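Sodium/calcium exchanger membrane region domain-containing protein (Archaeoglobus fulgidus, PDB 4KPP) probably exchanges protons for calcium ions across the membrane, as a member of the sodium/calcium exchanger family. Local coordinates at residues Ala32-Ala46 with Ile220-Thr234. Residues are numbered along the deposited sequence; the frame is centred on the assembly and turned at random.
Sequences ALTQTLLSGLAVVSA and ILMSVEAFSEGLLET
T36 packs as a knob into the hole formed by F227, G230, L231 and T234, where segments 32-46 and 224-234 run broadly antiparallel, at 145°, their axes 7.9 Å apart. G230 suits the floor of that hole, since a CB there would strike T36 OG1. The hydroxyl is satisfied within its own helix by A32 O, while the methyl, anti to the backbone N (OG1 at chi1 -55°), rests 3.6 Å from F227, CG2 to CE1. T36 O and S39 OG lie at the edge of the phenyl ring, near its plane; G40, with no side chain, lets its CA approach obliquely, 3.5 Å from F227 CD1. Small S39 returns its OG to Q35 O. Q35, extended to its amide, gives the one hydrogen bond between the segments, NE2 to A226 O at 2.8 Å, which also accepts from G230 N; its CD lies 3.7 Å from A226 CB. With alanine here the cross-helix bond goes, which would probably leave A226 O its helical bond alone. At the helix break V43 CG2 meets S223 CB; past it, A46 CB meets I220 CG1 at 3.8 Å, a small buried apolar contact. The loose side is the opposite end, where partly exposed A32 and E233 touch by their CB atoms. Such close crossing through small residues is typical of polytopic membrane proteins, here joining the two sodium/calcium exchanger family regions.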
loop_
_atom_site.group_PDB
_atom_site.type_symbol
_atom_site.label_atom_id
_atom_site.label_comp_id
_atom_site.label_asym_id
_atom_site.label_seq_id
_atom_site.Cartn_x
_atom_site.Cartn_y
_atom_site.Cartn_z
ATOM N N ALA A 32 26.199 1.637 7.690
ATOM C CA ALA A 32 25.063 1.285 6.835
ATOM C C ALA A 32 23.856 0.682 7.563
ATOM O O ALA A 32 22.747 1.210 7.472
ATOM C CB ALA A 32 25.521 0.358 5.711
ATOM N N LEU A 33 24.072 -0.418 8.278
ATOM C CA LEU A 33 22.977 -1.117 8.941
ATOM C C LEU A 33 22.278 -0.255 9.993
ATOM O O LEU A 33 21.049 -0.188 10.033
ATOM C CB LEU A 33 23.461 -2.427 9.568
ATOM C CG LEU A 33 22.370 -3.246 10.262
ATOM C CD1 LEU A 33 21.282 -3.625 9.261
ATOM C CD2 LEU A 33 22.934 -4.486 10.950
ATOM N N THR A 34 23.058 0.403 10.842
ATOM C CA THR A 34 22.477 1.213 11.908
ATOM C C THR A 34 21.742 2.440 11.360
ATOM O O THR A 34 20.722 2.856 11.914
ATOM C CB THR A 34 23.521 1.601 12.980
ATOM O OG1 THR A 34 23.468 3.010 13.223
ATOM C CG2 THR A 34 24.915 1.221 12.530
ATOM N N GLN A 35 22.243 2.998 10.262
ATOM C CA GLN A 35 21.533 4.074 9.575
ATOM C C GLN A 35 20.165 3.594 9.104
ATOM O O GLN A 35 19.180 4.323 9.196
ATOM C CB GLN A 35 22.337 4.609 8.387
ATOM C CG GLN A 35 21.534 5.566 7.508
ATOM C CD GLN A 35 22.362 6.235 6.430
ATOM O OE1 GLN A 35 23.291 6.992 6.717
ATOM N NE2 GLN A 35 22.022 5.968 5.175
ATOM N N THR A 36 20.116 2.362 8.609
ATOM C CA THR A 36 18.877 1.764 8.121
ATOM C C THR A 36 17.883 1.555 9.254
ATOM O O THR A 36 16.704 1.886 9.129
ATOM C CB THR A 36 19.142 0.402 7.451
ATOM O OG1 THR A 36 20.128 0.555 6.426
ATOM C CG2 THR A 36 17.863 -0.161 6.843
ATOM N N LEU A 37 18.371 0.997 10.357
ATOM C CA LEU A 37 17.538 0.733 11.523
ATOM C C LEU A 37 16.929 2.013 12.098
ATOM O O LEU A 37 15.723 2.084 12.324
ATOM C CB LEU A 37 18.349 -0.003 12.594
ATOM C CG LEU A 37 18.892 -1.367 12.161
ATOM C CD1 LEU A 37 19.816 -1.961 13.216
ATOM C CD2 LEU A 37 17.744 -2.315 11.850
ATOM N N LEU A 38 17.767 3.020 12.325
ATOM C CA LEU A 38 17.318 4.273 12.923
ATOM C C LEU A 38 16.372 5.062 12.016
ATOM O O LEU A 38 15.316 5.515 12.459
ATOM C CB LEU A 38 18.515 5.136 13.331
ATOM C CG LEU A 38 19.362 4.598 14.489
ATOM C CD1 LEU A 38 20.438 5.600 14.891
ATOM C CD2 LEU A 38 18.493 4.218 15.689
ATOM N N SER A 39 16.748 5.220 10.752
ATOM C CA SER A 39 15.916 5.944 9.796
ATOM C C SER A 39 14.634 5.170 9.525
ATOM O O SER A 39 13.565 5.762 9.349
ATOM C CB SER A 39 16.675 6.194 8.492
ATOM O OG SER A 39 17.105 4.970 7.924
ATOM N N GLY A 40 14.752 3.845 9.500
ATOM C CA GLY A 40 13.604 2.968 9.363
ATOM C C GLY A 40 12.700 3.021 10.583
ATOM O O GLY A 40 11.474 2.957 10.460
ATOM N N LEU A 41 13.301 3.134 11.763
ATOM C CA LEU A 41 12.526 3.275 12.989
ATOM C C LEU A 41 11.699 4.558 12.940
ATOM O O LEU A 41 10.523 4.564 13.306
ATOM C CB LEU A 41 13.444 3.266 14.216
ATOM C CG LEU A 41 12.787 3.396 15.592
ATOM C CD1 LEU A 41 11.760 2.290 15.812
ATOM C CD2 LEU A 41 13.837 3.387 16.696
ATOM N N ALA A 42 12.317 5.637 12.467
ATOM C CA ALA A 42 11.632 6.919 12.329
ATOM C C ALA A 42 10.487 6.869 11.315
ATOM O O ALA A 42 9.428 7.449 11.549
ATOM C CB ALA A 42 12.626 8.025 11.971
ATOM N N VAL A 43 10.696 6.180 10.194
ATOM C CA VAL A 43 9.666 6.094 9.157
ATOM C C VAL A 43 8.429 5.365 9.665
ATOM O O VAL A 43 7.310 5.865 9.555
ATOM C CB VAL A 43 10.171 5.383 7.884
ATOM C CG1 VAL A 43 9.009 5.084 6.949
ATOM C CG2 VAL A 43 11.208 6.228 7.177
ATOM N N VAL A 44 8.644 4.179 10.220
ATOM C CA VAL A 44 7.562 3.373 10.770
ATOM C C VAL A 44 6.798 4.136 11.856
ATOM O O VAL A 44 5.568 4.125 11.884
ATOM C CB VAL A 44 8.107 2.040 11.330
ATOM C CG1 VAL A 44 7.046 1.310 12.142
ATOM C CG2 VAL A 44 8.622 1.160 10.197
ATOM N N SER A 45 7.538 4.810 12.733
ATOM C CA SER A 45 6.944 5.593 13.817
ATOM C C SER A 45 6.069 6.721 13.283
ATOM O O SER A 45 4.919 6.880 13.698
ATOM C CB SER A 45 8.038 6.167 14.714
ATOM O OG SER A 45 8.936 5.145 15.104
ATOM N N ALA A 46 6.621 7.495 12.356
ATOM C CA ALA A 46 5.889 8.593 11.739
ATOM C C ALA A 46 4.633 8.094 11.025
ATOM O O ALA A 46 3.657 8.828 10.889
ATOM C CB ALA A 46 6.790 9.356 10.776
ATOM N N ILE A 220 9.361 11.618 7.712
ATOM C CA ILE A 220 9.452 10.685 6.594
ATOM C C ILE A 220 10.355 11.215 5.476
ATOM O O ILE A 220 11.232 10.501 4.987
ATOM C CB ILE A 220 8.054 10.343 6.038
ATOM C CG1 ILE A 220 7.275 9.512 7.059
ATOM C CG2 ILE A 220 8.162 9.598 4.718
ATOM C CD1 ILE A 220 5.889 9.110 6.604
ATOM N N LEU A 221 10.153 12.472 5.090
ATOM C CA LEU A 221 10.945 13.077 4.022
ATOM C C LEU A 221 12.423 13.217 4.397
ATOM O O LEU A 221 13.293 13.221 3.526
ATOM C CB LEU A 221 10.361 14.433 3.610
ATOM C CG LEU A 221 8.914 14.406 3.100
ATOM C CD1 LEU A 221 8.400 15.809 2.799
ATOM C CD2 LEU A 221 8.777 13.501 1.881
ATOM N N MET A 222 12.699 13.327 5.695
ATOM C CA MET A 222 14.074 13.432 6.184
ATOM C C MET A 222 14.676 12.066 6.506
ATOM O O MET A 222 15.782 11.982 7.036
ATOM C CB MET A 222 14.140 14.325 7.426
ATOM C CG MET A 222 13.676 15.755 7.199
ATOM S SD MET A 222 14.755 16.677 6.084
ATOM C CE MET A 222 16.276 16.665 7.029
ATOM N N SER A 223 13.955 11.001 6.172
ATOM C CA SER A 223 14.388 9.654 6.534
ATOM C C SER A 223 14.518 8.677 5.359
ATOM O O SER A 223 15.342 7.762 5.399
ATOM C CB SER A 223 13.443 9.067 7.587
ATOM O OG SER A 223 13.432 9.858 8.762
ATOM N N VAL A 224 13.707 8.861 4.321
ATOM C CA VAL A 224 13.624 7.863 3.250
ATOM C C VAL A 224 14.915 7.646 2.469
ATOM O O VAL A 224 15.242 6.515 2.122
ATOM C CB VAL A 224 12.475 8.151 2.256
ATOM C CG1 VAL A 224 11.143 7.723 2.853
ATOM C CG2 VAL A 224 12.464 9.622 1.845
ATOM N N GLU A 225 15.641 8.722 2.189
ATOM C CA GLU A 225 16.901 8.606 1.464
ATOM C C GLU A 225 17.902 7.771 2.250
ATOM O O GLU A 225 18.486 6.831 1.722
ATOM C CB GLU A 225 17.487 9.986 1.160
ATOM C CG GLU A 225 18.856 9.941 0.496
ATOM C CD GLU A 225 19.391 11.320 0.157
ATOM O OE1 GLU A 225 18.809 12.322 0.625
ATOM O OE2 GLU A 225 20.397 11.403 -0.579
ATOM N N ALA A 226 18.090 8.115 3.519
ATOM C CA ALA A 226 19.030 7.390 4.361
ATOM C C ALA A 226 18.593 5.941 4.541
ATOM O O ALA A 226 19.420 5.030 4.535
ATOM C CB ALA A 226 19.175 8.072 5.703
ATOM N N PHE A 227 17.290 5.728 4.698
ATOM C CA PHE A 227 16.771 4.375 4.829
ATOM C C PHE A 227 16.965 3.571 3.543
ATOM O O PHE A 227 17.341 2.402 3.594
ATOM C CB PHE A 227 15.296 4.388 5.242
ATOM C CG PHE A 227 14.662 3.025 5.249
ATOM C CD1 PHE A 227 14.985 2.101 6.230
ATOM C CD2 PHE A 227 13.753 2.663 4.265
ATOM C CE1 PHE A 227 14.406 0.837 6.234
ATOM C CE2 PHE A 227 13.173 1.406 4.261
ATOM C CZ PHE A 227 13.499 0.492 5.246
ATOM N N SER A 228 16.717 4.203 2.397
ATOM C CA SER A 228 16.828 3.527 1.105
ATOM C C SER A 228 18.286 3.253 0.739
ATOM O O SER A 228 18.630 2.150 0.314
ATOM C CB SER A 228 16.160 4.344 -0.008
ATOM O OG SER A 228 14.815 4.661 0.313
ATOM N N GLU A 229 19.136 4.263 0.904
ATOM C CA GLU A 229 20.560 4.108 0.637
ATOM C C GLU A 229 21.222 3.229 1.688
ATOM O O GLU A 229 22.194 2.532 1.398
ATOM C CB GLU A 229 21.258 5.470 0.568
ATOM C CG GLU A 229 20.772 6.368 -0.565
ATOM C CD GLU A 229 20.993 5.766 -1.948
ATOM O OE1 GLU A 229 21.888 4.908 -2.101
ATOM O OE2 GLU A 229 20.267 6.157 -2.888
ATOM N N GLY A 230 20.696 3.271 2.909
ATOM C CA GLY A 230 21.183 2.414 3.974
ATOM C C GLY A 230 20.925 0.957 3.646
ATOM O O GLY A 230 21.799 0.106 3.819
ATOM N N LEU A 231 19.716 0.672 3.171
ATOM C CA LEU A 231 19.350 -0.673 2.740
ATOM C C LEU A 231 20.263 -1.159 1.624
ATOM O O LEU A 231 20.816 -2.254 1.702
ATOM C CB LEU A 231 17.901 -0.709 2.257
ATOM C CG LEU A 231 16.899 -1.454 3.138
ATOM C CD1 LEU A 231 15.526 -1.453 2.489
ATOM C CD2 LEU A 231 17.367 -2.877 3.413
ATOM N N LEU A 232 20.413 -0.337 0.588
ATOM C CA LEU A 232 21.258 -0.680 -0.555
ATOM C C LEU A 232 22.704 -0.916 -0.144
ATOM O O LEU A 232 23.356 -1.826 -0.653
ATOM C CB LEU A 232 21.194 0.408 -1.632
ATOM C CG LEU A 232 19.898 0.522 -2.437
ATOM C CD1 LEU A 232 19.973 1.687 -3.416
ATOM C CD2 LEU A 232 19.612 -0.780 -3.170
ATOM N N GLU A 233 23.199 -0.093 0.774
ATOM C CA GLU A 233 24.564 -0.230 1.265
ATOM C C GLU A 233 24.736 -1.520 2.059
ATOM O O GLU A 233 25.685 -2.270 1.839
ATOM C CB GLU A 233 24.947 0.972 2.126
ATOM C CG GLU A 233 25.995 1.877 1.504
ATOM C CD GLU A 233 27.369 1.241 1.465
ATOM O OE1 GLU A 233 27.612 0.385 0.588
ATOM O OE2 GLU A 233 28.208 1.604 2.316
ATOM N N THR A 234 23.808 -1.768 2.978
ATOM C CA THR A 234 23.828 -2.974 3.798
ATOM C C THR A 234 23.844 -4.238 2.942
ATOM O O THR A 234 24.606 -5.168 3.208
ATOM C CB THR A 234 22.620 -3.014 4.768
ATOM O OG1 THR A 234 22.727 -1.940 5.710
ATOM C CG2 THR A 234 22.576 -4.327 5.526
#